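PDB 1T9F: protein 1d10 from Caenorhabditis elegans, which is of unknown function but, as a secreted-type MIR-repeat protein of the SDF2 family with a beta-trefoil fold, may take part in protein handling in the secretory pathway. Local coordinates for residues A[52-57]-A[76-81]; A[38-43]-A[102-107]; A[111-116]-A[136-141]; A[86-91]-A[98-103]. All blocks are in the same frame, centred on the assembly; numbering follows the deposited sequence.

Contact 1: A[52-57]-A[76-81]; sequences HWQIFP and RLKHLT
Arg76 turns its guanidinium side-on to Pro57, and two nitrogens grip one carbonyl oxygen: NE reaches Pro57 O at 2.9 Å, in the carbonyl plane, while NH2 meets the same oxygen from above that plane at 3.2 Å. A bend in the arginine chain at chi3 (-64°) swings the group back onto the other strand. An alanine here would probably leave Pro57 O without this double grip and Ser111 OG, which NH1 binds, without that partner. Between the backbones, Gln54 pairs with Lys78 and Phe56 with Arg76 as antiparallel hydrogen-bonded pairs; Gln54 N to Lys78 O measures 2.8 Å. Strands 53-57 and 74-79 are neighbours in the six-stranded barrel of the beta-trefoil. On the face carrying Trp53, Ile55, Leu77 and His79, the imidazole of His79 points an edge at the six-membered ring of Trp53, centroids 5.0 Å apart and planes at 56°, and His79 CB sits over the same ring. Trp53 NE1 is bound by Leu24 O. On the other face Lys78 runs extended past Phe56, its CD 3.5 Å from Phe56 CE1, before NZ reaches Glu108 in a salt bridge and a water shared with Gln54 OE1; Gln54 NE2 bonds Tyr10 O.

Contact 2: A[38-43]-A[102-107]; sequences QSVTAV and VSAFGS
Strands 38-43 and 102-105 meet near Gln38 and Ala104 and then part, their N-to-C directions 125° apart, so the antiparallel pairing is limited to that end. One direct backbone bond joins them: Ala104 N donates to Gln38 O over 3.0 Å, with a nearly straight N-H...O angle (168°) but tilted from the carbonyl plane. A water helps beside it, donating to Ala104 O and accepting a weak bond from Gln38 N. Ser103 CB presses on the same Gln38 O at 3.3 Å, while its OG is bound by Gln37 OE1.

Val40 carries the apolar packing from its strand in this contact. With CG1 anti to the backbone N (chi1 171°), CG2 is left to lie against the backbone where Ser103 passes into Ala104, coming within 3.3 Å of Ser103 C and 4.0 Å of Ala104 CB. Val40 CB also faces Val102 CG1 at 4.3 Å, and Leu24, Leu86 and Val160 from other strands close round this pair of valines. Gln38 works on Ala104 instead: its CB lies 3.3 Å from Ala104 O, and the extended chain carries OE1 alongside the methyl, 3.5 Å from Ala104 CB. That amide oxygen is held by the hydroxyls of Ser26 and Thr82, which fix the end of the glutamine over the alanine.

Strands 38-43, 100-105 and 158-163 all pair with one another here, consistent with the hairpin cap over one end of the barrel in a beta-trefoil, the fold expected of MIR proteins.

Contact 3: A[111-116]-A[136-141]; sequences SDTGDD and HAVTGS
Two loops lie against each other here, the short 3-10 turn at 113-115 that leads into strand 117-120 and the bend that follows strand 131-136. His136 makes the side-chain link: its NE2 donates to Gly114 O at 2.7 Å, in the plane of the imidazole, although the nitrogen stands above the carbonyl plane of the glycine. CG lies anti to the backbone N (chi1 -166°), which carries the ring across to the turn, and at the other nitrogen ND1 is hydrogen-bonded to Thr139 OG1 at 2.7 Å. A leucine in its place would probably leave Gly114 O and Thr139 OG1 without these bonds and the turn less firmly tied to the bend. Alongside, Ala137 N donates to Asp116 O over 3.0 Å. A water bridges the loops as well, giving its hydrogens to Thr113 O and Asp116 O and accepting from Val138 N.

Both loops join strands of the trefoil barrel to hairpin strands. The first is shaped by an Asx turn, in which Asp112 OD1 accepts from Gly114 N, and by Asp115 OD2, which takes bonds from Ser111 OG and Asp112 N. Toward the outside, the Val138 side chain crosses that of Thr113 at about a right angle, its CG2 3.4 Å from Thr113 O and 3.7 Å from Thr113 OG1. Deeper in, the methyl Ala137 CB touches Asp116 CB at 3.8 Å, while the carboxylate of Asp116 is bound to Leu59 N.

Contact 4: A[86-91]-A[98-103]; sequences LHSHHF and QHQEVS
His89 CG sits between its own backbone N and carbonyl carbon (chi1 37°), folding the imidazole back toward strand 100-103, and Glu101, extended from a CG anti to its N, brings a carboxylate up to it. His89 NE2 donates to Glu101 OE1 at 2.7 Å, meeting the oxygen from above the carboxylate plane, with the two planes 61° apart; Ser35 OG binds the same oxygen. The imidazole is sandwiched between His87 CD2 over one face, toward the rim, and Phe91 CD1 over the centre of the other. Ser88 OG relays a second set of bonds: it accepts from Gln100 NE2 at 2.7 Å and donates to Glu101 O at 2.9 Å. Strands 85-89 and 100-105 form a beta hairpin of the trefoil, antiparallel with axes at 155°. At its barrel end His87 and Ser103 make a hydrogen-bonded pair, with His87 N to Ser103 O at 2.6 Å and Ser103 N to His87 O at 2.8 Å. Beyond His90, where the chain turns a corner, Phe91 O accepts from Glu101 N at 2.9 Å. On the face of Val102, Leu86 CD1 packs against Val102 CG1 at 3.8 Å, with Leu143 touching both, while the His87 imidazole is held by Asp115.

Contacts 2 and 4 share Val102 and Ser103, so strand 100-105 is paired with 38-43 and with 85-89; their centres lie about 9 Å apart. Contact 1, in the barrel, connects to contact 4 where Leu77 O meets Leu86 N at 2.8 Å, probably a hydrogen bond, although those centres are about 17 Å apart. Contact 3 lies about 10 Å from contact 4, centre to centre, and is joined to it by probable hydrogen bonds from Asp115 OD1 to His87 ND1 (2.6 Å) and from Thr139 OG1 to Gln100 NE2 (2.9 Å). Arg76 NH1 and Ser111 OG, 2.9 Å apart, tie contact 1 to contact 3.

Contact 1: A[52-57]-A[76-81]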
loop_
_atom_site.group_PDB
_atom_site.type_symbol
_atom_site.label_atom_id
_atom_site.label_comp_id
_atom_site.label_asym_id
_atom_site.label_seq_id
_atom_site.Cartn_x
_atom_site.Cartn_y
_atom_site.Cartn_z
ATOM N N HIS A 52 -4.490 4.657 8.162
ATOM C CA HIS A 52 -4.466 5.815 7.278
ATOM C C HIS A 52 -3.123 5.991 6.603
ATOM O O HIS A 52 -2.067 5.873 7.245
ATOM C CB HIS A 52 -4.833 7.083 8.044
ATOM C CG HIS A 52 -6.281 7.148 8.404
ATOM N ND1 HIS A 52 -6.818 6.428 9.447
ATOM C CD2 HIS A 52 -7.321 7.770 7.802
ATOM C CE1 HIS A 52 -8.127 6.600 9.471
ATOM N NE2 HIS A 52 -8.460 7.409 8.482
ATOM N N TRP A 53 -3.183 6.267 5.300
ATOM C CA TRP A 53 -1.998 6.467 4.480
ATOM C C TRP A 53 -2.108 7.761 3.692
ATOM O O TRP A 53 -3.199 8.165 3.290
ATOM C CB TRP A 53 -1.829 5.312 3.494
ATOM C CG TRP A 53 -1.730 3.982 4.132
ATOM C CD1 TRP A 53 -2.757 3.220 4.609
ATOM C CD2 TRP A 53 -0.533 3.247 4.374
ATOM N NE1 TRP A 53 -2.267 2.047 5.137
ATOM C CE2 TRP A 53 -0.904 2.040 5.002
ATOM C CE3 TRP A 53 0.828 3.491 4.117
ATOM C CZ2 TRP A 53 0.032 1.074 5.379
ATOM C CZ3 TRP A 53 1.760 2.533 4.490
ATOM C CH2 TRP A 53 1.355 1.336 5.115
ATOM N N GLN A 54 -0.976 8.409 3.455
ATOM C CA GLN A 54 -0.983 9.645 2.697
ATOM C C GLN A 54 -0.282 9.474 1.367
ATOM O O GLN A 54 0.847 8.985 1.294
ATOM C CB GLN A 54 -0.311 10.765 3.490
ATOM C CG GLN A 54 -0.316 12.098 2.759
ATOM C CD GLN A 54 0.065 13.239 3.673
ATOM O OE1 GLN A 54 0.925 13.087 4.535
ATOM N NE2 GLN A 54 -0.566 14.394 3.482
ATOM N N ILE A 55 -0.962 9.878 0.307
ATOM C CA ILE A 55 -0.406 9.777 -1.030
ATOM C C ILE A 55 0.635 10.861 -1.270
ATOM O O ILE A 55 0.357 12.049 -1.098
ATOM C CB ILE A 55 -1.512 9.897 -2.091
ATOM C CG1 ILE A 55 -2.533 8.774 -1.884
ATOM C CG2 ILE A 55 -0.906 9.816 -3.488
ATOM C CD1 ILE A 55 -3.731 8.893 -2.750
ATOM N N PHE A 56 1.838 10.428 -1.653
ATOM C CA PHE A 56 2.955 11.321 -1.951
ATOM C C PHE A 56 3.364 11.166 -3.413
ATOM O O PHE A 56 3.142 10.115 -4.015
ATOM C CB PHE A 56 4.174 10.969 -1.091
ATOM C CG PHE A 56 4.262 11.740 0.195
ATOM C CD1 PHE A 56 3.303 11.587 1.183
ATOM C CD2 PHE A 56 5.318 12.617 0.416
ATOM C CE1 PHE A 56 3.392 12.295 2.382
ATOM C CE2 PHE A 56 5.417 13.335 1.616
ATOM C CZ PHE A 56 4.452 13.170 2.597
ATOM N N PRO A 57 3.971 12.210 -4.004
ATOM C CA PRO A 57 4.388 12.076 -5.406
ATOM C C PRO A 57 5.544 11.082 -5.413
ATOM O O PRO A 57 6.105 10.786 -4.354
ATOM C CB PRO A 57 4.823 13.494 -5.774
ATOM C CG PRO A 57 5.342 14.034 -4.466
ATOM C CD PRO A 57 4.306 13.546 -3.474
ATOM N N ARG A 76 4.003 7.297 -3.771
ATOM C CA ARG A 76 4.591 6.750 -2.568
ATOM C C ARG A 76 3.453 6.831 -1.557
ATOM O O ARG A 76 2.604 7.721 -1.646
ATOM C CB ARG A 76 5.788 7.587 -2.110
ATOM C CG ARG A 76 7.103 7.237 -2.817
ATOM C CD ARG A 76 8.255 8.073 -2.273
ATOM N NE ARG A 76 8.031 9.486 -2.551
ATOM C CZ ARG A 76 8.634 10.489 -1.921
ATOM N NH1 ARG A 76 9.515 10.243 -0.962
ATOM N NH2 ARG A 76 8.338 11.744 -2.244
ATOM N N LEU A 77 3.411 5.897 -0.614
ATOM C CA LEU A 77 2.355 5.898 0.384
ATOM C C LEU A 77 2.965 5.988 1.775
ATOM O O LEU A 77 3.676 5.085 2.217
ATOM C CB LEU A 77 1.500 4.628 0.265
ATOM C CG LEU A 77 0.543 4.560 -0.932
ATOM C CD1 LEU A 77 -0.141 3.193 -0.982
ATOM C CD2 LEU A 77 -0.506 5.671 -0.807
ATOM N N LYS A 78 2.677 7.091 2.455
ATOM C CA LYS A 78 3.193 7.328 3.796
ATOM C C LYS A 78 2.238 6.856 4.894
ATOM O O LYS A 78 1.059 7.218 4.898
ATOM C CB LYS A 78 3.464 8.822 3.969
ATOM C CG LYS A 78 4.193 9.171 5.262
ATOM C CD LYS A 78 4.397 10.667 5.363
ATOM C CE LYS A 78 5.231 11.036 6.572
ATOM N NZ LYS A 78 5.384 12.505 6.649
ATOM N N HIS A 79 2.736 6.032 5.808
ATOM C CA HIS A 79 1.918 5.566 6.917
ATOM C C HIS A 79 1.940 6.720 7.918
ATOM O O HIS A 79 2.986 7.032 8.496
ATOM C CB HIS A 79 2.512 4.299 7.523
ATOM C CG HIS A 79 1.693 3.731 8.635
ATOM N ND1 HIS A 79 2.173 3.605 9.921
ATOM C CD2 HIS A 79 0.425 3.252 8.655
ATOM C CE1 HIS A 79 1.236 3.066 10.685
ATOM N NE2 HIS A 79 0.166 2.844 9.941
ATOM N N LEU A 80 0.788 7.355 8.106
ATOM C CA LEU A 80 0.685 8.525 8.969
ATOM C C LEU A 80 1.200 8.436 10.392
ATOM O O LEU A 80 1.956 9.303 10.822
ATOM C CB LEU A 80 -0.758 9.036 9.003
ATOM C CG LEU A 80 -1.225 9.896 7.827
ATOM C CD1 LEU A 80 -2.563 10.526 8.178
ATOM C CD2 LEU A 80 -0.199 10.984 7.529
ATOM N N THR A 81 0.814 7.399 11.121
ATOM C CA THR A 81 1.237 7.287 12.509
ATOM C C THR A 81 2.704 6.955 12.762
ATOM O O THR A 81 3.203 7.217 13.856
ATOM C CB THR A 81 0.365 6.274 13.272
ATOM O OG1 THR A 81 0.523 4.976 12.696
ATOM C CG2 THR A 81 -1.105 6.681 13.192
HETATM O O HOH W 1 -1.488 5.710 10.038
HETATM O O HOH W 2 2.810 14.199 5.970
#

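Contact 2: A[38-43]-A[102-107]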
loop_
_atom_site.group_PDB
_atom_site.type_symbol
_atom_site.label_atom_id
_atom_site.label_comp_id
_atom_site.label_asym_id
_atom_site.label_seq_id
_atom_site.Cartn_x
_atom_site.Cartn_y
_atom_site.Cartn_z
ATOM N N GLN A 38 9.688 -2.665 9.739
ATOM C CA GLN A 38 8.318 -2.570 10.237
ATOM C C GLN A 38 7.377 -3.322 9.307
ATOM O O GLN A 38 7.426 -3.141 8.094
ATOM C CB GLN A 38 7.896 -1.107 10.321
ATOM C CG GLN A 38 6.635 -0.870 11.120
ATOM C CD GLN A 38 6.322 0.599 11.251
ATOM O OE1 GLN A 38 5.416 1.122 10.589
ATOM N NE2 GLN A 38 7.082 1.286 12.092
ATOM N N SER A 39 6.519 -4.160 9.881
ATOM C CA SER A 39 5.587 -4.948 9.087
ATOM C C SER A 39 4.400 -4.152 8.539
ATOM O O SER A 39 4.089 -3.052 9.008
ATOM C CB SER A 39 5.051 -6.116 9.912
ATOM O OG SER A 39 4.246 -5.660 10.984
ATOM N N VAL A 40 3.746 -4.739 7.539
ATOM C CA VAL A 40 2.566 -4.160 6.906
ATOM C C VAL A 40 1.549 -5.285 6.832
ATOM O O VAL A 40 1.880 -6.396 6.425
ATOM C CB VAL A 40 2.859 -3.677 5.470
ATOM C CG1 VAL A 40 1.554 -3.281 4.774
ATOM C CG2 VAL A 40 3.819 -2.494 5.506
ATOM N N THR A 41 0.317 -5.007 7.233
ATOM C CA THR A 41 -0.734 -6.018 7.203
ATOM C C THR A 41 -2.031 -5.417 6.677
ATOM O O THR A 41 -2.062 -4.276 6.212
ATOM C CB THR A 41 -1.036 -6.547 8.617
ATOM O OG1 THR A 41 -1.698 -5.515 9.370
ATOM C CG2 THR A 41 0.262 -6.947 9.335
ATOM N N ALA A 42 -3.101 -6.205 6.755
ATOM C CA ALA A 42 -4.423 -5.752 6.358
ATOM C C ALA A 42 -5.323 -6.167 7.513
ATOM O O ALA A 42 -5.305 -7.328 7.935
ATOM C CB ALA A 42 -4.863 -6.416 5.066
ATOM N N VAL A 43 -6.111 -5.226 8.020
ATOM C CA VAL A 43 -6.978 -5.500 9.159
ATOM C C VAL A 43 -8.479 -5.461 8.900
ATOM O O VAL A 43 -8.980 -4.598 8.183
ATOM C CB VAL A 43 -6.672 -4.511 10.301
ATOM C CG1 VAL A 43 -5.247 -4.719 10.788
ATOM C CG2 VAL A 43 -6.849 -3.075 9.807
ATOM N N VAL A 102 6.735 -7.031 1.940
ATOM C CA VAL A 102 6.244 -5.669 1.801
ATOM C C VAL A 102 6.367 -5.082 3.201
ATOM O O VAL A 102 5.870 -5.652 4.160
ATOM C CB VAL A 102 4.781 -5.633 1.319
ATOM C CG1 VAL A 102 4.235 -4.216 1.426
ATOM C CG2 VAL A 102 4.710 -6.099 -0.133
ATOM N N SER A 103 7.036 -3.945 3.321
ATOM C CA SER A 103 7.248 -3.344 4.631
ATOM C C SER A 103 6.939 -1.860 4.655
ATOM O O SER A 103 6.585 -1.272 3.634
ATOM C CB SER A 103 8.706 -3.563 5.044
ATOM O OG SER A 103 9.580 -2.970 4.089
ATOM N N ALA A 104 7.054 -1.269 5.842
ATOM C CA ALA A 104 6.851 0.162 6.038
ATOM C C ALA A 104 8.274 0.613 6.372
ATOM O O ALA A 104 8.815 0.258 7.422
ATOM C CB ALA A 104 5.921 0.416 7.203
ATOM N N PHE A 105 8.879 1.376 5.471
ATOM C CA PHE A 105 10.262 1.788 5.649
ATOM C C PHE A 105 10.588 3.275 5.732
ATOM O O PHE A 105 9.823 4.137 5.297
ATOM C CB PHE A 105 11.105 1.129 4.537
ATOM C CG PHE A 105 12.461 1.760 4.333
ATOM C CD1 PHE A 105 12.635 2.796 3.413
ATOM C CD2 PHE A 105 13.556 1.339 5.080
ATOM C CE1 PHE A 105 13.882 3.403 3.241
ATOM C CE2 PHE A 105 14.806 1.938 4.919
ATOM C CZ PHE A 105 14.969 2.973 3.997
ATOM N N GLY A 106 11.745 3.548 6.335
ATOM C CA GLY A 106 12.263 4.898 6.457
ATOM C C GLY A 106 11.403 6.065 6.887
ATOM O O GLY A 106 10.739 6.020 7.922
ATOM N N SER A 107 11.450 7.123 6.080
ATOM C CA SER A 107 10.740 8.375 6.327
ATOM C C SER A 107 10.944 9.242 5.092
ATOM O O SER A 107 11.530 8.791 4.119
ATOM C CB SER A 107 11.359 9.093 7.526
ATOM O OG SER A 107 12.698 9.470 7.221
HETATM O O HOH W 3 11.010 0.449 9.058
#

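Contact 3: A[111-116]-A[136-141]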
loop_
_atom_site.group_PDB
_atom_site.type_symbol
_atom_site.label_atom_id
_atom_site.label_comp_id
_atom_site.label_asym_id
_atom_site.label_seq_id
_atom_site.Cartn_x
_atom_site.Cartn_y
_atom_site.Cartn_z
ATOM N N SER A 111 13.558 8.018 2.327
ATOM C CA SER A 111 12.850 7.461 1.177
ATOM C C SER A 111 13.713 7.312 -0.077
ATOM O O SER A 111 14.479 8.214 -0.425
ATOM C CB SER A 111 11.632 8.331 0.859
ATOM O OG SER A 111 10.875 7.786 -0.211
ATOM N N ASP A 112 13.583 6.165 -0.743
ATOM C CA ASP A 112 14.316 5.884 -1.981
ATOM C C ASP A 112 13.385 5.279 -3.036
ATOM O O ASP A 112 12.177 5.176 -2.811
ATOM C CB ASP A 112 15.504 4.942 -1.724
ATOM C CG ASP A 112 15.085 3.586 -1.177
ATOM O OD1 ASP A 112 14.004 3.082 -1.545
ATOM O OD2 ASP A 112 15.860 3.005 -0.385
ATOM N N THR A 113 13.941 4.872 -4.177
ATOM C CA THR A 113 13.142 4.295 -5.267
ATOM C C THR A 113 12.320 3.071 -4.847
ATOM O O THR A 113 11.333 2.717 -5.501
ATOM C CB THR A 113 14.033 3.895 -6.478
ATOM O OG1 THR A 113 14.980 2.896 -6.078
ATOM C CG2 THR A 113 14.773 5.101 -7.015
ATOM N N GLY A 114 12.733 2.422 -3.764
ATOM C CA GLY A 114 12.006 1.257 -3.286
ATOM C C GLY A 114 10.616 1.595 -2.760
ATOM O O GLY A 114 9.811 0.692 -2.518
ATOM N N ASP A 115 10.332 2.883 -2.578
ATOM C CA ASP A 115 9.035 3.327 -2.073
ATOM C C ASP A 115 8.035 3.639 -3.192
ATOM O O ASP A 115 6.863 3.903 -2.907
ATOM C CB ASP A 115 9.182 4.590 -1.205
ATOM C CG ASP A 115 10.013 4.357 0.056
ATOM O OD1 ASP A 115 9.979 3.237 0.601
ATOM O OD2 ASP A 115 10.681 5.315 0.510
ATOM N N ASP A 116 8.497 3.609 -4.448
ATOM C CA ASP A 116 7.642 3.920 -5.595
ATOM C C ASP A 116 6.710 2.793 -6.046
ATOM O O ASP A 116 7.139 1.659 -6.254
ATOM C CB ASP A 116 8.486 4.350 -6.808
ATOM C CG ASP A 116 9.147 5.714 -6.627
ATOM O OD1 ASP A 116 8.641 6.547 -5.840
ATOM O OD2 ASP A 116 10.175 5.956 -7.302
ATOM N N HIS A 136 4.778 -2.505 -7.672
ATOM C CA HIS A 136 6.052 -1.967 -7.213
ATOM C C HIS A 136 6.900 -1.619 -8.433
ATOM O O HIS A 136 7.181 -2.477 -9.275
ATOM C CB HIS A 136 6.781 -2.987 -6.347
ATOM C CG HIS A 136 7.918 -2.408 -5.565
ATOM N ND1 HIS A 136 9.189 -2.944 -5.589
ATOM C CD2 HIS A 136 7.968 -1.357 -4.711
ATOM C CE1 HIS A 136 9.972 -2.249 -4.782
ATOM N NE2 HIS A 136 9.256 -1.282 -4.236
ATOM N N ALA A 137 7.308 -0.359 -8.515
ATOM C CA ALA A 137 8.093 0.116 -9.639
ATOM C C ALA A 137 9.426 -0.598 -9.843
ATOM O O ALA A 137 9.741 -1.021 -10.955
ATOM C CB ALA A 137 8.327 1.609 -9.503
ATOM N N VAL A 138 10.204 -0.737 -8.775
ATOM C CA VAL A 138 11.511 -1.366 -8.878
ATOM C C VAL A 138 11.516 -2.870 -9.137
ATOM O O VAL A 138 12.317 -3.350 -9.938
ATOM C CB VAL A 138 12.359 -1.060 -7.628
ATOM C CG1 VAL A 138 13.653 -1.865 -7.647
ATOM C CG2 VAL A 138 12.668 0.428 -7.578
ATOM N N THR A 139 10.634 -3.617 -8.475
ATOM C CA THR A 139 10.590 -5.067 -8.662
ATOM C C THR A 139 9.468 -5.556 -9.576
ATOM O O THR A 139 9.555 -6.643 -10.141
ATOM C CB THR A 139 10.436 -5.798 -7.322
ATOM O OG1 THR A 139 9.206 -5.397 -6.709
ATOM C CG2 THR A 139 11.594 -5.480 -6.401
ATOM N N GLY A 140 8.409 -4.768 -9.710
ATOM C CA GLY A 140 7.297 -5.167 -10.557
ATOM C C GLY A 140 6.243 -6.003 -9.846
ATOM O O GLY A 140 5.227 -6.372 -10.441
ATOM N N SER A 141 6.474 -6.300 -8.571
ATOM C CA SER A 141 5.536 -7.104 -7.796
ATOM C C SER A 141 4.284 -6.317 -7.462
ATOM O O SER A 141 4.343 -5.112 -7.203
ATOM C CB SER A 141 6.188 -7.588 -6.500
ATOM O OG SER A 141 7.421 -8.231 -6.768
HETATM O O HOH W 4 9.753 0.537 -6.299
#

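Contact 4: A[86-91]-A[98-103]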
loop_
_atom_site.group_PDB
_atom_site.type_symbol
_atom_site.label_atom_id
_atom_site.label_comp_id
_atom_site.label_asym_id
_atom_site.label_seq_id
_atom_site.Cartn_x
_atom_site.Cartn_y
_atom_site.Cartn_z
ATOM N N LEU A 86 5.295 2.796 2.348
ATOM C CA LEU A 86 5.038 1.442 1.876
ATOM C C LEU A 86 6.274 1.102 1.045
ATOM O O LEU A 86 6.602 1.805 0.082
ATOM C CB LEU A 86 3.797 1.420 0.996
ATOM C CG LEU A 86 3.286 0.032 0.643
ATOM C CD1 LEU A 86 2.862 -0.701 1.926
ATOM C CD2 LEU A 86 2.124 0.164 -0.326
ATOM N N HIS A 87 6.935 0.011 1.398
ATOM C CA HIS A 87 8.189 -0.358 0.754
ATOM C C HIS A 87 8.273 -1.813 0.327
ATOM O O HIS A 87 7.621 -2.686 0.903
ATOM C CB HIS A 87 9.316 -0.076 1.753
ATOM C CG HIS A 87 10.693 -0.129 1.173
ATOM N ND1 HIS A 87 11.320 0.981 0.645
ATOM C CD2 HIS A 87 11.596 -1.137 1.107
ATOM C CE1 HIS A 87 12.551 0.660 0.288
ATOM N NE2 HIS A 87 12.744 -0.619 0.557
ATOM N N SER A 88 9.069 -2.069 -0.705
ATOM C CA SER A 88 9.291 -3.435 -1.141
ATOM C C SER A 88 10.736 -3.600 -1.578
ATOM O O SER A 88 11.459 -2.620 -1.783
ATOM C CB SER A 88 8.352 -3.849 -2.261
ATOM O OG SER A 88 8.187 -5.261 -2.200
ATOM N N HIS A 89 11.150 -4.848 -1.722
ATOM C CA HIS A 89 12.529 -5.147 -2.061
ATOM C C HIS A 89 12.702 -6.644 -2.238
ATOM O O HIS A 89 11.728 -7.396 -2.194
ATOM C CB HIS A 89 13.423 -4.635 -0.934
ATOM C CG HIS A 89 12.821 -4.798 0.429
ATOM N ND1 HIS A 89 13.295 -4.132 1.537
ATOM C CD2 HIS A 89 11.781 -5.552 0.861
ATOM C CE1 HIS A 89 12.573 -4.467 2.592
ATOM N NE2 HIS A 89 11.647 -5.328 2.209
ATOM N N HIS A 90 13.946 -7.073 -2.430
ATOM C CA HIS A 90 14.236 -8.482 -2.637
ATOM C C HIS A 90 14.394 -9.339 -1.386
ATOM O O HIS A 90 15.415 -9.997 -1.202
ATOM C CB HIS A 90 15.480 -8.640 -3.517
ATOM C CG HIS A 90 15.213 -8.445 -4.976
ATOM N ND1 HIS A 90 14.223 -9.129 -5.648
ATOM C CD2 HIS A 90 15.821 -7.661 -5.899
ATOM C CE1 HIS A 90 14.232 -8.777 -6.920
ATOM N NE2 HIS A 90 15.192 -7.888 -7.100
ATOM N N PHE A 91 13.389 -9.319 -0.522
ATOM C CA PHE A 91 13.410 -10.149 0.671
ATOM C C PHE A 91 12.186 -11.047 0.563
ATOM O O PHE A 91 11.235 -10.722 -0.145
ATOM C CB PHE A 91 13.345 -9.306 1.953
ATOM C CG PHE A 91 14.595 -8.509 2.225
ATOM C CD1 PHE A 91 14.740 -7.222 1.725
ATOM C CD2 PHE A 91 15.631 -9.054 2.978
ATOM C CE1 PHE A 91 15.905 -6.482 1.970
ATOM C CE2 PHE A 91 16.797 -8.329 3.229
ATOM C CZ PHE A 91 16.934 -7.037 2.724
ATOM N N GLN A 98 7.181 -18.052 -1.011
ATOM C CA GLN A 98 7.177 -17.842 -2.454
ATOM C C GLN A 98 6.961 -16.392 -2.855
ATOM O O GLN A 98 7.104 -16.037 -4.030
ATOM C CB GLN A 98 6.099 -18.696 -3.125
ATOM C CG GLN A 98 5.330 -19.640 -2.207
ATOM C CD GLN A 98 4.381 -18.927 -1.259
ATOM O OE1 GLN A 98 4.799 -18.380 -0.240
ATOM N NE2 GLN A 98 3.096 -18.928 -1.597
ATOM N N HIS A 99 6.611 -15.552 -1.888
ATOM C CA HIS A 99 6.361 -14.159 -2.193
ATOM C C HIS A 99 7.370 -13.182 -1.620
ATOM O O HIS A 99 8.162 -13.509 -0.733
ATOM C CB HIS A 99 4.942 -13.774 -1.765
ATOM C CG HIS A 99 3.875 -14.459 -2.563
ATOM N ND1 HIS A 99 3.932 -14.566 -3.936
ATOM C CD2 HIS A 99 2.721 -15.056 -2.187
ATOM C CE1 HIS A 99 2.858 -15.199 -4.374
ATOM N NE2 HIS A 99 2.107 -15.508 -3.331
ATOM N N GLN A 100 7.319 -11.971 -2.159
ATOM C CA GLN A 100 8.203 -10.884 -1.786
ATOM C C GLN A 100 7.637 -10.121 -0.590
ATOM O O GLN A 100 6.423 -9.951 -0.465
ATOM C CB GLN A 100 8.355 -9.971 -2.997
ATOM C CG GLN A 100 9.319 -8.819 -2.865
ATOM C CD GLN A 100 9.478 -8.096 -4.186
ATOM O OE1 GLN A 100 10.068 -8.629 -5.129
ATOM N NE2 GLN A 100 8.931 -6.889 -4.273
ATOM N N GLU A 101 8.530 -9.670 0.285
ATOM C CA GLU A 101 8.154 -8.934 1.486
ATOM C C GLU A 101 7.712 -7.509 1.176
ATOM O O GLU A 101 8.236 -6.863 0.267
ATOM C CB GLU A 101 9.341 -8.870 2.456
ATOM C CG GLU A 101 9.021 -8.311 3.837
ATOM C CD GLU A 101 10.269 -7.856 4.594
ATOM O OE1 GLU A 101 10.716 -6.706 4.383
ATOM O OE2 GLU A 101 10.811 -8.649 5.392
ATOM N N VAL A 102 6.735 -7.031 1.940
ATOM C CA VAL A 102 6.244 -5.669 1.801
ATOM C C VAL A 102 6.367 -5.082 3.201
ATOM O O VAL A 102 5.870 -5.652 4.160
ATOM C CB VAL A 102 4.781 -5.633 1.319
ATOM C CG1 VAL A 102 4.235 -4.216 1.426
ATOM C CG2 VAL A 102 4.710 -6.099 -0.133
ATOM N N SER A 103 7.036 -3.945 3.321
ATOM C CA SER A 103 7.248 -3.344 4.631
ATOM C C SER A 103 6.939 -1.860 4.655
ATOM O O SER A 103 6.585 -1.272 3.634
ATOM C CB SER A 103 8.706 -3.563 5.044
ATOM O OG SER A 103 9.580 -2.970 4.089
#